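Local coordinates for protein catalase (Exiguobacterium oxidotolerans, PDB 2J2M) that catalyses the breakdown of hydrogen peroxide to water and oxygen, as a heme-containing catalase whose chain is one of four in the assembly, at residues A188-M193 and N244-A249; L215-K220 and P256-F261; Q158-Y163 and L447-H452. One frame throughout, in Å; residues are numbered along the deposited sequence.

In the fold
Contacts 1 and 2 are neighbours, their centres about 14 Å apart. Their segments alternate along the chain: 188-193, 215-220, 244-249, 256-261. Helix 241-251 of contact 1 leads into strand 257-265 of contact 2, and Met-193 O probably accepts a hydrogen bond from Trp-258 NE1 at 2.8 Å. Contact 2 belongs to the large antiparallel sheet of the catalase fold. The side chains of Tyr-190 and Trp-217 are each about 10 Å from a heme. Contact 3 encloses both along the chain, its centre about 31 and 35 Å from theirs. It ties the start of helix 160-169 to the loop between helices 433-447 and 453-466, so the C-terminal helices are held far from the heme-side pair.

Contact 1 (A188-M193 and N244-A249); sequences ASYRKM and NDTFQA
Asp-245 is held by two residues of the 188-193 loop, Ser-189 and Arg-191. Ser-189 OG donates to Asp-245 OD2 at 2.9 Å, from above the carboxylate plane. The serine chi1 of 59°, with OG between the backbone N and the carbonyl carbon, turns the hydroxyl to Asp-245. Arg-191 adds a salt bridge, NH1 to Asp-245 OD1 at 3.1 Å. Its hydrogen-bond component is weak and strongly bent. A second weak bond, from Arg-191 NH1 to Asp-245 OD2, is longer at 3.3 Å but nearly straight. The guanidinium and carboxylate planes are 50° apart, so the two groups do not form a flat paired bridge. Asp-254 takes the other end of the arginine, at NH2.

These bonds pin the loop before strand 195-196 to helix 241-251, which leads into strand 257-265 of the large catalase sheet. The site is buried, with the Tyr-190 side chain about 10 Å from a bound heme.

The remaining contacts are van der Waals. Ala-249 CB lies over one face of the Arg-191 guanidinium, off toward its rim, and is 3.4 Å from NE. Tyr-190 CB packs on Thr-246 OG1 at 3.5 Å, with that oxygen at the ring edge. Thr-246 OG1 is hydrogen-bonded to Ala-242 O, one turn back in the helix, and Tyr-190 OH is hydrogen-bonded to Glu-105.

Contact 2 (L215-K220 and P256-F261); sequences LRWVPK and PEWDLF
Trp-217 and Leu-260 face each other in a non-hydrogen-bonded pair of two antiparallel strands. Leu-260 CG, anti to the backbone N (chi1 -179°), brings CD1 over the centre of the six-membered ring of Trp-217, 3.8 Å from its centroid, in a CH-pi contact. The same methyl also meets Leu-215 CG at 3.9 Å. Trp-258 lies on this face too, its side chain at about a right angle to that of Trp-217; Trp-258 CB touches Trp-217 CE3 at 3.6 Å. Pro-219 packs against the CD1 and NE1 atoms of Trp-258, with Pro-219 CB 3.7 Å from NE1. On the other face, Val-218 CG2 reaches Phe-261 CE2 at 3.6 Å.

The backbones set this register. Arg-216 and Phe-261 bond both ways, as do Val-218 and Asp-259. The bond from Phe-261 N to Arg-216 O is 2.8 Å, nearly straight at 169°. Just past the end of strand 210-219, Lys-220 N donates to Glu-257 O at 3.0 Å, at the start of strand 257-265.

Phe-113 stacks on the Trp-217 ring and meets Trp-258 edge-to-face, while Trp-258 NE1 is hydrogen-bonded to Met-193 O. Asp-259 OD2 is hydrogen-bonded to His-293, and Arg-216 is held by Gln-263 and Asp-283.

In the large antiparallel sheet of the catalase fold, strand 257-265 lies between strands 210-219 and 292-302, and Trp-217 and Leu-260 point to the side where Phe-66 of strand 59-68 packs.

Contact 3 (Q158-Y163 and L447-H452); sequences QDPDRY and LQQVRH
One oxygen, Asp-159 OD1, takes two nitrogens of Arg-451. NH2 donates to its syn lone pair at 2.6 Å, and NH1 at 2.8 Å from the same side but out of the carboxylate plane. The grip is end-on, with OD1 in the guanidinium plane. Asp-161 CB lies over one face of that guanidinium, toward its rim.

Asp-161 OD1 is doubly held. Arg-451 N donates to it at 2.7 Å on the anti side. His-452 ND1 donates at 3.0 Å to its syn lone pair, nearly straight at 169° and in the imidazole plane. Asp-161 CG is anti to its own backbone N (chi1 -174°), which carries OD1 to the start of the 451-452 backbone. Asp-161 OD2 is salt-bridged to Arg-387 of a neighbouring subunit.

Asp-159 is also the N-cap of helix 160-169, its OD2 accepting from Asp-161 N at 2.7 Å. Were this aspartate an alanine, the Arg-451 guanidinium would probably lose its closest counter-charge and the helix start its side-chain cap.

Segment 447-452 runs from helix 433-447 through a type I turn (Leu-447 to Val-450) to helix 453-466. Beside Val-456, Val-450 packs on Trp-164, joining helix 160-169 to the C-terminal helices.

Contact 1 (A188-M193 and N244-A249)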
loop_
_atom_site.group_PDB
_atom_site.type_symbol
_atom_site.label_atom_id
_atom_site.label_comp_id
_atom_site.label_asym_id
_atom_site.label_seq_id
_atom_site.Cartn_x
_atom_site.Cartn_y
_atom_site.Cartn_z
ATOM N N ALA A 188 0.538 -32.225 -19.577
ATOM C CA ALA A 188 -0.653 -32.889 -19.041
ATOM C C ALA A 188 -0.816 -32.611 -17.546
ATOM O O ALA A 188 -1.938 -32.613 -17.002
ATOM C CB ALA A 188 -0.604 -34.419 -19.311
ATOM N N SER A 189 0.324 -32.433 -16.880
ATOM C CA SER A 189 0.340 -31.795 -15.580
ATOM C C SER A 189 1.739 -31.366 -15.141
ATOM O O SER A 189 2.766 -31.672 -15.782
ATOM C CB SER A 189 -0.327 -32.660 -14.508
ATOM O OG SER A 189 0.329 -33.892 -14.407
ATOM N N TYR A 190 1.731 -30.644 -14.027
ATOM C CA TYR A 190 2.930 -30.195 -13.355
ATOM C C TYR A 190 3.925 -31.317 -13.041
ATOM O O TYR A 190 5.140 -31.102 -13.135
ATOM C CB TYR A 190 2.529 -29.427 -12.094
ATOM C CG TYR A 190 1.716 -28.171 -12.391
ATOM C CD1 TYR A 190 2.015 -27.367 -13.478
ATOM C CD2 TYR A 190 0.654 -27.787 -11.567
ATOM C CE1 TYR A 190 1.270 -26.209 -13.749
ATOM C CE2 TYR A 190 -0.088 -26.629 -11.829
ATOM C CZ TYR A 190 0.234 -25.845 -12.920
ATOM O OH TYR A 190 -0.478 -24.710 -13.185
ATOM N N ARG A 191 3.417 -32.505 -12.700
ATOM C CA ARG A 191 4.271 -33.621 -12.308
ATOM C C ARG A 191 4.795 -34.380 -13.531
ATOM O O ARG A 191 5.720 -35.210 -13.431
ATOM C CB ARG A 191 3.555 -34.550 -11.318
ATOM C CG ARG A 191 2.373 -35.297 -11.887
ATOM C CD ARG A 191 1.377 -35.715 -10.796
ATOM N NE ARG A 191 1.636 -37.079 -10.387
ATOM C CZ ARG A 191 0.963 -38.144 -10.811
ATOM N NH1 ARG A 191 -0.071 -38.018 -11.632
ATOM N NH2 ARG A 191 1.314 -39.343 -10.366
ATOM N N LYS A 192 4.219 -34.072 -14.693
ATOM C CA LYS A 192 4.630 -34.728 -15.929
ATOM C C LYS A 192 5.324 -33.779 -16.900
ATOM O O LYS A 192 5.074 -33.809 -18.102
ATOM C CB LYS A 192 3.436 -35.410 -16.579
ATOM C CG LYS A 192 2.817 -36.453 -15.674
ATOM C CD LYS A 192 1.813 -37.326 -16.402
ATOM C CE LYS A 192 1.132 -38.254 -15.393
ATOM N NZ LYS A 192 0.029 -38.994 -16.051
ATOM N N MET A 193 6.208 -32.954 -16.360
ATOM C CA MET A 193 6.969 -31.991 -17.140
ATOM C C MET A 193 8.384 -31.865 -16.601
ATOM O O MET A 193 8.671 -32.197 -15.440
ATOM C CB MET A 193 6.298 -30.615 -17.099
ATOM C CG MET A 193 6.583 -29.818 -15.833
ATOM S SD MET A 193 5.554 -28.350 -15.776
ATOM C CE MET A 193 6.138 -27.584 -14.231
ATOM N N ASN A 244 -5.199 -29.925 -9.332
ATOM C CA ASN A 244 -5.946 -31.089 -8.889
ATOM C C ASN A 244 -5.128 -32.393 -8.904
ATOM O O ASN A 244 -5.028 -33.066 -7.876
ATOM C CB ASN A 244 -7.177 -31.258 -9.782
ATOM C CG ASN A 244 -8.290 -32.040 -9.109
ATOM O OD1 ASN A 244 -8.195 -32.402 -7.926
ATOM N ND2 ASN A 244 -9.380 -32.282 -9.859
ATOM N N ASP A 245 -4.546 -32.719 -10.066
ATOM C CA ASP A 245 -3.782 -33.952 -10.269
ATOM C C ASP A 245 -2.526 -34.008 -9.391
ATOM O O ASP A 245 -2.228 -35.048 -8.808
ATOM C CB ASP A 245 -3.412 -34.132 -11.765
ATOM C CG ASP A 245 -2.384 -35.246 -11.993
ATOM O OD1 ASP A 245 -2.751 -36.428 -11.953
ATOM O OD2 ASP A 245 -1.194 -34.947 -12.213
ATOM N N THR A 246 -1.802 -32.887 -9.295
ATOM C CA THR A 246 -0.583 -32.823 -8.469
ATOM C C THR A 246 -0.908 -32.849 -6.976
ATOM O O THR A 246 -0.168 -33.463 -6.175
ATOM C CB THR A 246 0.320 -31.581 -8.784
ATOM O OG1 THR A 246 0.415 -31.386 -10.195
ATOM C CG2 THR A 246 1.720 -31.788 -8.246
ATOM N N PHE A 247 -1.991 -32.168 -6.594
ATOM C CA PHE A 247 -2.451 -32.263 -5.211
ATOM C C PHE A 247 -2.858 -33.690 -4.802
ATOM O O PHE A 247 -2.463 -34.151 -3.729
ATOM C CB PHE A 247 -3.587 -31.292 -4.902
ATOM C CG PHE A 247 -3.900 -31.198 -3.438
ATOM C CD1 PHE A 247 -4.690 -32.168 -2.807
ATOM C CD2 PHE A 247 -3.405 -30.150 -2.681
ATOM C CE1 PHE A 247 -4.962 -32.093 -1.451
ATOM C CE2 PHE A 247 -3.692 -30.065 -1.327
ATOM C CZ PHE A 247 -4.468 -31.041 -0.710
ATOM N N GLN A 248 -3.636 -34.373 -5.641
ATOM C CA GLN A 248 -4.087 -35.739 -5.351
ATOM C C GLN A 248 -2.932 -36.755 -5.269
ATOM O O GLN A 248 -2.889 -37.575 -4.354
ATOM C CB GLN A 248 -5.140 -36.200 -6.381
ATOM C CG GLN A 248 -6.518 -35.517 -6.245
ATOM C CD GLN A 248 -6.999 -35.453 -4.793
ATOM O OE1 GLN A 248 -7.233 -34.354 -4.247
ATOM N NE2 GLN A 248 -7.127 -36.620 -4.154
ATOM N N ALA A 249 -2.008 -36.692 -6.227
ATOM C CA ALA A 249 -0.814 -37.535 -6.233
ATOM C C ALA A 249 -0.015 -37.450 -4.937
ATOM O O ALA A 249 0.448 -38.462 -4.437
ATOM C CB ALA A 249 0.076 -37.193 -7.422
#

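Contact 2 (L215-K220 and P256-F261)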
loop_
_atom_site.group_PDB
_atom_site.type_symbol
_atom_site.label_atom_id
_atom_site.label_comp_id
_atom_site.label_asym_id
_atom_site.label_seq_id
_atom_site.Cartn_x
_atom_site.Cartn_y
_atom_site.Cartn_z
ATOM N N LEU A 215 21.072 -25.926 -15.613
ATOM C CA LEU A 215 20.412 -26.840 -14.692
ATOM C C LEU A 215 19.227 -27.482 -15.364
ATOM O O LEU A 215 18.528 -26.835 -16.134
ATOM C CB LEU A 215 19.984 -26.108 -13.432
ATOM C CG LEU A 215 20.746 -26.250 -12.106
ATOM C CD1 LEU A 215 21.989 -27.161 -12.112
ATOM C CD2 LEU A 215 21.055 -24.871 -11.490
ATOM N N ARG A 216 18.979 -28.737 -15.010
ATOM C CA ARG A 216 18.096 -29.625 -15.749
ATOM C C ARG A 216 17.287 -30.519 -14.787
ATOM O O ARG A 216 17.873 -31.283 -14.015
ATOM C CB ARG A 216 18.971 -30.510 -16.663
ATOM C CG ARG A 216 18.801 -30.309 -18.170
ATOM C CD ARG A 216 19.416 -29.049 -18.785
ATOM N NE ARG A 216 18.473 -28.709 -19.838
ATOM C CZ ARG A 216 18.718 -28.395 -21.102
ATOM N NH1 ARG A 216 19.935 -28.222 -21.577
ATOM N NH2 ARG A 216 17.683 -28.175 -21.879
ATOM N N TRP A 217 15.959 -30.406 -14.806
ATOM C CA TRP A 217 15.098 -31.346 -14.063
ATOM C C TRP A 217 14.412 -32.353 -14.988
ATOM O O TRP A 217 13.854 -31.969 -16.019
ATOM C CB TRP A 217 14.018 -30.621 -13.262
ATOM C CG TRP A 217 14.494 -29.665 -12.207
ATOM C CD1 TRP A 217 14.661 -28.308 -12.345
ATOM C CD2 TRP A 217 14.817 -29.971 -10.840
ATOM N NE1 TRP A 217 15.063 -27.766 -11.160
ATOM C CE2 TRP A 217 15.161 -28.754 -10.215
ATOM C CE3 TRP A 217 14.830 -31.146 -10.082
ATOM C CZ2 TRP A 217 15.541 -28.680 -8.863
ATOM C CZ3 TRP A 217 15.212 -31.076 -8.722
ATOM C CH2 TRP A 217 15.552 -29.850 -8.135
ATOM N N VAL A 218 14.453 -33.634 -14.607
ATOM C CA VAL A 218 13.939 -34.736 -15.428
ATOM C C VAL A 218 12.925 -35.491 -14.576
ATOM O O VAL A 218 13.291 -36.007 -13.533
ATOM C CB VAL A 218 15.097 -35.711 -15.919
ATOM C CG1 VAL A 218 14.538 -36.881 -16.793
ATOM C CG2 VAL A 218 16.237 -34.946 -16.699
ATOM N N PRO A 219 11.636 -35.545 -14.999
ATOM C CA PRO A 219 10.621 -36.114 -14.117
ATOM C C PRO A 219 10.621 -37.627 -14.114
ATOM O O PRO A 219 10.715 -38.242 -15.179
ATOM C CB PRO A 219 9.315 -35.601 -14.712
ATOM C CG PRO A 219 9.592 -35.463 -16.172
ATOM C CD PRO A 219 11.055 -35.080 -16.279
ATOM N N LYS A 220 10.482 -38.232 -12.940
ATOM C CA LYS A 220 10.395 -39.694 -12.873
ATOM C C LYS A 220 9.120 -40.236 -13.570
ATOM O O LYS A 220 9.138 -41.343 -14.108
ATOM C CB LYS A 220 10.559 -40.196 -11.422
ATOM C CG LYS A 220 9.554 -41.276 -10.977
ATOM C CD LYS A 220 10.241 -42.453 -10.254
ATOM C CE LYS A 220 9.341 -43.054 -9.169
ATOM N NZ LYS A 220 8.105 -43.697 -9.740
ATOM N N PRO A 256 5.496 -36.842 -6.434
ATOM C CA PRO A 256 6.216 -36.387 -7.626
ATOM C C PRO A 256 7.724 -36.243 -7.333
ATOM O O PRO A 256 8.096 -35.670 -6.302
ATOM C CB PRO A 256 5.593 -35.007 -7.898
ATOM C CG PRO A 256 4.289 -35.044 -7.232
ATOM C CD PRO A 256 4.485 -35.855 -6.007
ATOM N N GLU A 257 8.567 -36.760 -8.230
ATOM C CA GLU A 257 9.999 -36.718 -8.065
ATOM C C GLU A 257 10.634 -36.260 -9.348
ATOM O O GLU A 257 10.134 -36.569 -10.413
ATOM C CB GLU A 257 10.545 -38.104 -7.706
ATOM C CG GLU A 257 10.019 -38.671 -6.385
ATOM C CD GLU A 257 10.929 -39.744 -5.777
ATOM O OE1 GLU A 257 11.580 -40.514 -6.516
ATOM O OE2 GLU A 257 10.995 -39.811 -4.537
ATOM N N TRP A 258 11.741 -35.525 -9.249
ATOM C CA TRP A 258 12.540 -35.187 -10.419
ATOM C C TRP A 258 14.007 -35.391 -10.091
ATOM O O TRP A 258 14.444 -35.156 -8.943
ATOM C CB TRP A 258 12.394 -33.706 -10.814
ATOM C CG TRP A 258 11.082 -33.246 -11.377
ATOM C CD1 TRP A 258 10.828 -32.884 -12.670
ATOM C CD2 TRP A 258 9.862 -33.028 -10.653
ATOM N NE1 TRP A 258 9.516 -32.479 -12.810
ATOM C CE2 TRP A 258 8.902 -32.559 -11.583
ATOM C CE3 TRP A 258 9.486 -33.186 -9.314
ATOM C CZ2 TRP A 258 7.593 -32.252 -11.212
ATOM C CZ3 TRP A 258 8.188 -32.889 -8.949
ATOM C CH2 TRP A 258 7.258 -32.420 -9.890
ATOM N N ASP A 259 14.784 -35.771 -11.108
ATOM C CA ASP A 259 16.240 -35.717 -10.994
ATOM C C ASP A 259 16.864 -34.400 -11.493
ATOM O O ASP A 259 16.464 -33.859 -12.527
ATOM C CB ASP A 259 16.855 -36.938 -11.665
ATOM C CG ASP A 259 16.453 -38.207 -10.974
ATOM O OD1 ASP A 259 15.399 -38.753 -11.337
ATOM O OD2 ASP A 259 17.146 -38.638 -10.035
ATOM N N LEU A 260 17.830 -33.888 -10.742
ATOM C CA LEU A 260 18.586 -32.671 -11.129
ATOM C C LEU A 260 19.932 -33.013 -11.793
ATOM O O LEU A 260 20.762 -33.717 -11.214
ATOM C CB LEU A 260 18.831 -31.759 -9.918
ATOM C CG LEU A 260 19.571 -30.430 -10.122
ATOM C CD1 LEU A 260 18.713 -29.408 -10.896
ATOM C CD2 LEU A 260 19.984 -29.833 -8.784
ATOM N N PHE A 261 20.123 -32.510 -13.010
ATOM C CA PHE A 261 21.356 -32.674 -13.723
ATOM C C PHE A 261 21.964 -31.287 -13.977
ATOM O O PHE A 261 21.269 -30.248 -13.938
ATOM C CB PHE A 261 21.134 -33.378 -15.069
ATOM C CG PHE A 261 20.654 -34.809 -14.971
ATOM C CD1 PHE A 261 21.537 -35.863 -15.178
ATOM C CD2 PHE A 261 19.302 -35.102 -14.727
ATOM C CE1 PHE A 261 21.109 -37.190 -15.120
ATOM C CE2 PHE A 261 18.848 -36.432 -14.650
ATOM C CZ PHE A 261 19.753 -37.477 -14.848
#

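Contact 3 (Q158-Y163 and L447-H452)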
loop_
_atom_site.group_PDB
_atom_site.type_symbol
_atom_site.label_atom_id
_atom_site.label_comp_id
_atom_site.label_asym_id
_atom_site.label_seq_id
_atom_site.Cartn_x
_atom_site.Cartn_y
_atom_site.Cartn_z
ATOM N N GLN A 158 -6.801 -12.764 -25.117
ATOM C CA GLN A 158 -5.511 -12.941 -25.776
ATOM C C GLN A 158 -5.706 -12.956 -27.283
ATOM O O GLN A 158 -6.600 -13.603 -27.765
ATOM C CB GLN A 158 -4.833 -14.253 -25.338
ATOM C CG GLN A 158 -3.405 -14.369 -25.826
ATOM C CD GLN A 158 -2.713 -15.621 -25.330
ATOM O OE1 GLN A 158 -3.211 -16.735 -25.502
ATOM N NE2 GLN A 158 -1.561 -15.446 -24.726
ATOM N N ASP A 159 -4.865 -12.253 -28.024
ATOM C CA ASP A 159 -5.051 -12.180 -29.473
ATOM C C ASP A 159 -3.717 -12.434 -30.157
ATOM O O ASP A 159 -2.796 -11.651 -30.000
ATOM C CB ASP A 159 -5.682 -10.834 -29.888
ATOM C CG ASP A 159 -5.840 -10.680 -31.413
ATOM O OD1 ASP A 159 -6.370 -9.620 -31.842
ATOM O OD2 ASP A 159 -5.445 -11.596 -32.192
ATOM N N PRO A 160 -3.617 -13.552 -30.905
ATOM C CA PRO A 160 -2.424 -13.918 -31.643
ATOM C C PRO A 160 -1.987 -12.853 -32.632
ATOM O O PRO A 160 -0.802 -12.733 -32.927
ATOM C CB PRO A 160 -2.851 -15.201 -32.384
ATOM C CG PRO A 160 -3.902 -15.801 -31.494
ATOM C CD PRO A 160 -4.685 -14.570 -31.074
ATOM N N ASP A 161 -2.933 -12.092 -33.160
ATOM C CA ASP A 161 -2.577 -10.988 -34.048
ATOM C C ASP A 161 -1.603 -10.037 -33.351
ATOM O O ASP A 161 -0.717 -9.464 -33.999
ATOM C CB ASP A 161 -3.829 -10.238 -34.497
ATOM C CG ASP A 161 -3.530 -9.184 -35.524
ATOM O OD1 ASP A 161 -3.386 -9.534 -36.717
ATOM O OD2 ASP A 161 -3.439 -7.996 -35.131
ATOM N N ARG A 162 -1.760 -9.891 -32.032
ATOM C CA ARG A 162 -0.923 -8.999 -31.239
ATOM C C ARG A 162 0.475 -9.594 -30.908
ATOM O O ARG A 162 1.497 -8.943 -31.121
ATOM C CB ARG A 162 -1.664 -8.563 -29.968
ATOM C CG ARG A 162 -3.069 -7.965 -30.207
ATOM C CD ARG A 162 -3.757 -7.498 -28.911
ATOM N NE ARG A 162 -3.075 -6.322 -28.345
ATOM C CZ ARG A 162 -2.176 -6.370 -27.356
ATOM N NH1 ARG A 162 -1.846 -7.536 -26.792
ATOM N NH2 ARG A 162 -1.614 -5.248 -26.922
ATOM N N TYR A 163 0.514 -10.832 -30.406
ATOM C CA TYR A 163 1.780 -11.464 -30.067
ATOM C C TYR A 163 2.646 -11.942 -31.246
ATOM O O TYR A 163 3.876 -11.853 -31.186
ATOM C CB TYR A 163 1.629 -12.536 -28.968
ATOM C CG TYR A 163 0.781 -13.779 -29.229
ATOM C CD1 TYR A 163 1.211 -14.771 -30.108
ATOM C CD2 TYR A 163 -0.380 -14.020 -28.499
ATOM C CE1 TYR A 163 0.480 -15.952 -30.296
ATOM C CE2 TYR A 163 -1.125 -15.209 -28.679
ATOM C CZ TYR A 163 -0.678 -16.165 -29.574
ATOM O OH TYR A 163 -1.387 -17.330 -29.791
ATOM N N LEU A 447 -1.640 -19.204 -36.633
ATOM C CA LEU A 447 -1.433 -18.175 -37.662
ATOM C C LEU A 447 -2.696 -17.861 -38.454
ATOM O O LEU A 447 -2.816 -16.775 -39.010
ATOM C CB LEU A 447 -0.229 -18.491 -38.561
ATOM C CG LEU A 447 1.120 -18.406 -37.822
ATOM C CD1 LEU A 447 2.196 -19.322 -38.463
ATOM C CD2 LEU A 447 1.602 -16.959 -37.689
ATOM N N GLN A 448 -3.643 -18.796 -38.475
ATOM C CA GLN A 448 -4.962 -18.568 -39.094
ATOM C C GLN A 448 -5.728 -17.464 -38.375
ATOM O O GLN A 448 -6.669 -16.899 -38.945
ATOM C CB GLN A 448 -5.805 -19.852 -39.121
ATOM C CG GLN A 448 -5.615 -20.677 -40.390
ATOM C CD GLN A 448 -6.107 -22.121 -40.274
ATOM O OE1 GLN A 448 -6.651 -22.544 -39.234
ATOM N NE2 GLN A 448 -5.911 -22.891 -41.347
ATOM N N GLN A 449 -5.317 -17.164 -37.134
ATOM C CA GLN A 449 -5.961 -16.142 -36.305
ATOM C C GLN A 449 -5.320 -14.752 -36.407
ATOM O O GLN A 449 -5.856 -13.789 -35.851
ATOM C CB GLN A 449 -5.979 -16.588 -34.842
ATOM C CG GLN A 449 -6.910 -17.739 -34.539
ATOM C CD GLN A 449 -6.686 -18.287 -33.132
ATOM O OE1 GLN A 449 -7.158 -17.717 -32.123
ATOM N NE2 GLN A 449 -5.959 -19.399 -33.056
ATOM N N VAL A 450 -4.174 -14.657 -37.087
ATOM C CA VAL A 450 -3.520 -13.374 -37.375
ATOM C C VAL A 450 -4.291 -12.674 -38.515
ATOM O O VAL A 450 -4.727 -13.336 -39.456
ATOM C CB VAL A 450 -1.979 -13.532 -37.710
ATOM C CG1 VAL A 450 -1.324 -12.176 -38.027
ATOM C CG2 VAL A 450 -1.213 -14.205 -36.559
ATOM N N ARG A 451 -4.472 -11.354 -38.417
ATOM C CA ARG A 451 -5.372 -10.618 -39.329
ATOM C C ARG A 451 -4.595 -9.628 -40.200
ATOM O O ARG A 451 -5.179 -8.836 -40.938
ATOM C CB ARG A 451 -6.494 -9.898 -38.545
ATOM C CG ARG A 451 -7.378 -10.847 -37.693
ATOM C CD ARG A 451 -8.494 -10.118 -36.890
ATOM N NE ARG A 451 -7.977 -9.101 -35.961
ATOM C CZ ARG A 451 -7.516 -9.352 -34.733
ATOM N NH1 ARG A 451 -7.505 -10.594 -34.260
ATOM N NH2 ARG A 451 -7.075 -8.356 -33.965
ATOM N N HIS A 452 -3.272 -9.675 -40.094
ATOM C CA HIS A 452 -2.413 -8.802 -40.858
ATOM C C HIS A 452 -1.495 -9.679 -41.676
ATOM O O HIS A 452 -0.675 -10.420 -41.126
ATOM C CB HIS A 452 -1.624 -7.877 -39.932
ATOM C CG HIS A 452 -2.440 -6.757 -39.359
ATOM N ND1 HIS A 452 -3.293 -6.927 -38.287
ATOM C CD2 HIS A 452 -2.530 -5.451 -39.709
ATOM C CE1 HIS A 452 -3.876 -5.774 -38.004
ATOM N NE2 HIS A 452 -3.433 -4.863 -38.854
#